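Long-range contact in intradiol ring-cleavage dioxygenase (PDB 4ILV), which probably cleaves catechol-type aromatic rings between their two hydroxyl groups at an iron(III) centre, in a secreted enzyme fused to a carbohydrate-binding module: residues P141-P153 and A159-S171. Numbering follows the deposited sequence. Where two conformers were deposited one is given.
Sequences PVLTTQLYFPGEP and ALFDPALLMNVRS
Y148 and L166 pair as a single beta bridge, held by two nearly straight hydrogen bonds: Y148 N gives to L165 O at 2.9 Å (167° at the hydrogen), and M167 N gives to Y148 O at 3.0 Å. The tight packing lies on the two sides of this bridge. On one, the edge of the F161 ring meets the face of Y148 in a T-shaped pair, with centroids 5.2 Å apart and planes at 66°, while L165 CB sits at the tyrosine's edge. The phenol OH reaches Q39 OE1, and Q39 NE2 also binds L160 O, so one amide ties the ring's end to the backbone beside it. With an alanine here in place of the tyrosine, F161 would probably lose the ring face it packs against, and Q39 OE1 its hydroxyl partner. On the other side, M167 bends at chi3 (-75°), which brings CE over the centre of the F149 ring, 3.4 Å from its centroid, as a CH-pi contact; SD stands farther off above the same face, a Met-aromatic contact. L65 and V67 of strand 64-72 adjoin this pair. Packing is sparser toward solvent, where exposed P150, in the type II turn F149-E152, touches V169 CG2 through its CD at 3.5 Å. The arrangement joins the edge strand 143-148 of one sheet to the loop that leads into edge strand 168-172 of the other, a crossing between sheets in the beta-sandwich core of intradiol dioxygenases, with Q146 beside the iron ligands H130 and H132.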
loop_
_atom_site.group_PDB
_atom_site.type_symbol
_atom_site.label_atom_id
_atom_site.label_comp_id
_atom_site.label_asym_id
_atom_site.label_seq_id
_atom_site.Cartn_x
_atom_site.Cartn_y
_atom_site.Cartn_z
ATOM N N PRO A 141 -10.542 -9.759 -11.517
ATOM C CA PRO A 141 -10.420 -8.307 -11.708
ATOM C C PRO A 141 -9.465 -7.645 -10.713
ATOM O O PRO A 141 -9.208 -8.164 -9.632
ATOM C CB PRO A 141 -11.854 -7.797 -11.500
ATOM C CG PRO A 141 -12.633 -8.977 -10.945
ATOM C CD PRO A 141 -11.949 -10.186 -11.465
ATOM N N VAL A 142 -8.918 -6.502 -11.100
ATOM C CA VAL A 142 -8.001 -5.775 -10.238
ATOM C C VAL A 142 -8.781 -4.935 -9.235
ATOM O O VAL A 142 -9.715 -4.225 -9.607
ATOM C CB VAL A 142 -7.091 -4.837 -11.056
ATOM C CG1 VAL A 142 -6.285 -3.943 -10.136
ATOM C CG2 VAL A 142 -6.177 -5.639 -11.958
ATOM N N LEU A 143 -8.415 -5.030 -7.962
ATOM C CA LEU A 143 -8.908 -4.090 -6.961
ATOM C C LEU A 143 -7.944 -2.902 -6.839
ATOM O O LEU A 143 -6.766 -3.096 -6.541
ATOM C CB LEU A 143 -9.033 -4.768 -5.600
ATOM C CG LEU A 143 -9.398 -3.800 -4.467
ATOM C CD1 LEU A 143 -10.896 -3.526 -4.505
ATOM C CD2 LEU A 143 -8.965 -4.310 -3.093
ATOM N N THR A 144 -8.440 -1.684 -7.062
ATOM C CA THR A 144 -7.638 -0.475 -6.856
ATOM C C THR A 144 -8.043 0.195 -5.558
ATOM O O THR A 144 -9.232 0.445 -5.324
ATOM C CB THR A 144 -7.836 0.532 -8.000
ATOM O OG1 THR A 144 -7.409 -0.060 -9.230
ATOM C CG2 THR A 144 -7.037 1.827 -7.742
ATOM N N THR A 145 -7.067 0.496 -4.710
ATOM C CA THR A 145 -7.397 1.062 -3.407
ATOM C C THR A 145 -6.236 1.828 -2.794
ATOM O O THR A 145 -5.200 2.017 -3.429
ATOM C CB THR A 145 -7.936 -0.046 -2.442
ATOM O OG1 THR A 145 -8.467 0.546 -1.259
ATOM C CG2 THR A 145 -6.851 -1.044 -2.066
ATOM N N GLN A 146 -6.414 2.288 -1.561
ATOM C CA GLN A 146 -5.365 3.024 -0.868
ATOM C C GLN A 146 -5.252 2.607 0.596
ATOM O O GLN A 146 -6.211 2.093 1.178
ATOM C CB GLN A 146 -5.662 4.524 -0.925
ATOM C CG GLN A 146 -5.805 5.058 -2.324
ATOM C CD GLN A 146 -6.104 6.540 -2.350
ATOM O OE1 GLN A 146 -5.730 7.281 -1.434
ATOM N NE2 GLN A 146 -6.774 6.987 -3.407
ATOM N N LEU A 147 -4.090 2.848 1.194
ATOM C CA LEU A 147 -3.915 2.618 2.624
ATOM C C LEU A 147 -3.660 3.926 3.360
ATOM O O LEU A 147 -2.899 4.772 2.881
ATOM C CB LEU A 147 -2.757 1.654 2.872
ATOM C CG LEU A 147 -2.816 0.341 2.087
ATOM C CD1 LEU A 147 -1.604 -0.519 2.410
ATOM C CD2 LEU A 147 -4.122 -0.428 2.343
ATOM N N TYR A 148 -4.279 4.083 4.529
ATOM C CA TYR A 148 -4.154 5.319 5.308
ATOM C C TYR A 148 -3.434 5.088 6.627
ATOM O O TYR A 148 -3.243 3.945 7.047
ATOM C CB TYR A 148 -5.523 5.957 5.563
ATOM C CG TYR A 148 -6.209 6.405 4.293
ATOM C CD1 TYR A 148 -5.817 7.566 3.648
ATOM C CD2 TYR A 148 -7.242 5.662 3.735
ATOM C CE1 TYR A 148 -6.432 7.986 2.487
ATOM C CE2 TYR A 148 -7.864 6.074 2.566
ATOM C CZ TYR A 148 -7.443 7.241 1.947
ATOM O OH TYR A 148 -8.042 7.677 0.788
ATOM N N PHE A 149 -3.050 6.193 7.265
ATOM C CA PHE A 149 -2.253 6.196 8.483
ATOM C C PHE A 149 -3.074 6.682 9.655
ATOM O O PHE A 149 -3.832 7.642 9.518
ATOM C CB PHE A 149 -1.034 7.127 8.307
ATOM C CG PHE A 149 -0.032 6.603 7.329
ATOM C CD1 PHE A 149 1.153 6.041 7.767
ATOM C CD2 PHE A 149 -0.295 6.627 5.969
ATOM C CE1 PHE A 149 2.073 5.524 6.862
ATOM C CE2 PHE A 149 0.623 6.123 5.054
ATOM C CZ PHE A 149 1.809 5.566 5.506
ATOM N N PRO A 150 -2.907 6.039 10.824
ATOM C CA PRO A 150 -3.667 6.414 12.015
ATOM C C PRO A 150 -3.201 7.750 12.568
ATOM O O PRO A 150 -2.004 8.028 12.581
ATOM C CB PRO A 150 -3.333 5.292 13.008
ATOM C CG PRO A 150 -1.970 4.838 12.606
ATOM C CD PRO A 150 -1.959 4.942 11.097
ATOM N N GLY A 151 -4.149 8.560 13.020
ATOM C CA GLY A 151 -3.845 9.762 13.776
ATOM C C GLY A 151 -3.419 10.961 12.953
ATOM O O GLY A 151 -2.975 11.963 13.504
ATOM N N GLU A 152 -3.562 10.870 11.637
ATOM C CA GLU A 152 -3.220 11.987 10.758
ATOM C C GLU A 152 -4.294 13.063 10.762
ATOM O O GLU A 152 -5.451 12.774 10.463
ATOM C CB GLU A 152 -3.043 11.485 9.336
ATOM C CG GLU A 152 -1.813 10.659 9.129
ATOM C CD GLU A 152 -0.543 11.489 9.127
ATOM O OE1 GLU A 152 0.528 10.883 9.257
ATOM O OE2 GLU A 152 -0.612 12.736 8.978
ATOM N N PRO A 153 -3.917 14.316 11.079
ATOM C CA PRO A 153 -4.911 15.393 11.072
ATOM C C PRO A 153 -5.705 15.464 9.764
ATOM O O PRO A 153 -6.903 15.718 9.806
ATOM C CB PRO A 153 -4.058 16.651 11.281
ATOM C CG PRO A 153 -2.910 16.170 12.096
ATOM C CD PRO A 153 -2.609 14.783 11.572
ATOM N N ALA A 159 -11.893 14.119 2.227
ATOM C CA ALA A 159 -13.147 13.409 1.990
ATOM C C ALA A 159 -12.940 11.988 1.472
ATOM O O ALA A 159 -13.822 11.142 1.603
ATOM C CB ALA A 159 -14.022 14.198 1.029
ATOM N N LEU A 160 -11.778 11.724 0.885
ATOM C CA LEU A 160 -11.495 10.398 0.345
ATOM C C LEU A 160 -11.141 9.395 1.437
ATOM O O LEU A 160 -11.159 8.191 1.207
ATOM C CB LEU A 160 -10.345 10.467 -0.656
ATOM C CG LEU A 160 -10.671 10.510 -2.147
ATOM C CD1 LEU A 160 -11.313 11.835 -2.521
ATOM C CD2 LEU A 160 -9.404 10.274 -2.957
ATOM N N PHE A 161 -10.815 9.900 2.621
ATOM C CA PHE A 161 -10.368 9.053 3.718
ATOM C C PHE A 161 -11.440 8.053 4.112
ATOM O O PHE A 161 -12.618 8.383 4.127
ATOM C CB PHE A 161 -9.979 9.894 4.938
ATOM C CG PHE A 161 -9.727 9.075 6.161
ATOM C CD1 PHE A 161 -8.532 8.396 6.313
ATOM C CD2 PHE A 161 -10.703 8.949 7.143
ATOM C CE1 PHE A 161 -8.298 7.618 7.434
ATOM C CE2 PHE A 161 -10.479 8.167 8.271
ATOM C CZ PHE A 161 -9.272 7.496 8.415
ATOM N N ASP A 162 -11.023 6.828 4.411
ATOM C CA ASP A 162 -11.939 5.772 4.837
ATOM C C ASP A 162 -11.277 4.967 5.952
ATOM O O ASP A 162 -10.276 4.290 5.715
ATOM C CB ASP A 162 -12.254 4.854 3.653
ATOM C CG ASP A 162 -13.287 3.770 3.985
ATOM O OD1 ASP A 162 -13.665 3.604 5.165
ATOM O OD2 ASP A 162 -13.689 3.052 3.044
ATOM N N PRO A 163 -11.837 5.024 7.171
ATOM C CA PRO A 163 -11.279 4.310 8.326
ATOM C C PRO A 163 -11.125 2.805 8.086
ATOM O O PRO A 163 -10.299 2.182 8.746
ATOM C CB PRO A 163 -12.304 4.570 9.432
ATOM C CG PRO A 163 -13.536 5.007 8.723
ATOM C CD PRO A 163 -13.056 5.760 7.532
ATOM N N ALA A 164 -11.894 2.228 7.163
ATOM C CA ALA A 164 -11.735 0.805 6.846
ATOM C C ALA A 164 -10.397 0.533 6.144
ATOM O O ALA A 164 -9.935 -0.602 6.090
ATOM C CB ALA A 164 -12.893 0.303 5.989
ATOM N N LEU A 165 -9.762 1.575 5.622
ATOM C CA LEU A 165 -8.495 1.401 4.923
ATOM C C LEU A 165 -7.307 1.864 5.771
ATOM O O LEU A 165 -6.188 2.035 5.254
ATOM C CB LEU A 165 -8.533 2.137 3.585
ATOM C CG LEU A 165 -9.579 1.586 2.609
ATOM C CD1 LEU A 165 -9.838 2.561 1.479
ATOM C CD2 LEU A 165 -9.152 0.244 2.050
ATOM N N LEU A 166 -7.539 2.045 7.073
ATOM C CA LEU A 166 -6.455 2.383 8.005
ATOM C C LEU A 166 -5.553 1.186 8.259
ATOM O O LEU A 166 -6.028 0.075 8.483
ATOM C CB LEU A 166 -7.016 2.872 9.338
ATOM C CG LEU A 166 -7.376 4.355 9.492
ATOM C CD1 LEU A 166 -8.164 4.577 10.789
ATOM C CD2 LEU A 166 -6.139 5.247 9.463
ATOM N N MET A 167 -4.256 1.407 8.183
ATOM C CA MET A 167 -3.261 0.472 8.700
ATOM C C MET A 167 -3.184 0.641 10.209
ATOM O O MET A 167 -3.530 1.700 10.731
ATOM C CB MET A 167 -1.875 0.815 8.136
ATOM C CG MET A 167 -1.747 0.648 6.628
ATOM S SD MET A 167 -0.096 1.070 6.041
ATOM C CE MET A 167 -0.161 2.858 6.133
ATOM N N ASN A 168 -2.726 -0.390 10.912
ATOM C CA ASN A 168 -2.177 -0.188 12.246
ATOM C C ASN A 168 -0.722 0.213 12.050
ATOM O O ASN A 168 -0.044 -0.339 11.206
ATOM C CB ASN A 168 -2.234 -1.452 13.094
ATOM C CG ASN A 168 -3.622 -1.723 13.662
ATOM O OD1 ASN A 168 -4.555 -0.939 13.485
ATOM N ND2 ASN A 168 -3.754 -2.839 14.368
ATOM N N VAL A 169 -0.244 1.179 12.819
ATOM C CA VAL A 169 1.136 1.633 12.689
ATOM C C VAL A 169 1.730 1.867 14.060
ATOM O O VAL A 169 1.142 2.571 14.877
ATOM C CB VAL A 169 1.238 2.947 11.884
ATOM C CG1 VAL A 169 2.701 3.480 11.877
ATOM C CG2 VAL A 169 0.727 2.742 10.471
ATOM N N ARG A 170 2.884 1.267 14.322
ATOM C CA ARG A 170 3.544 1.483 15.600
ATOM C C ARG A 170 5.011 1.814 15.376
ATOM O O ARG A 170 5.570 1.522 14.320
ATOM C CB ARG A 170 3.404 0.257 16.501
ATOM C CG ARG A 170 4.130 -0.969 15.986
ATOM C CD ARG A 170 3.821 -2.190 16.860
ATOM N NE ARG A 170 4.741 -3.290 16.574
ATOM C CZ ARG A 170 4.765 -4.447 17.227
ATOM N NH1 ARG A 170 3.903 -4.690 18.226
ATOM N NH2 ARG A 170 5.657 -5.366 16.877
ATOM N N SER A 171 5.632 2.419 16.373
ATOM C CA SER A 171 7.030 2.805 16.260
ATOM C C SER A 171 7.928 1.580 16.280
ATOM O O SER A 171 7.632 0.588 16.951
ATOM C CB SER A 171 7.428 3.756 17.388
ATOM O OG SER A 171 7.412 3.086 18.634
#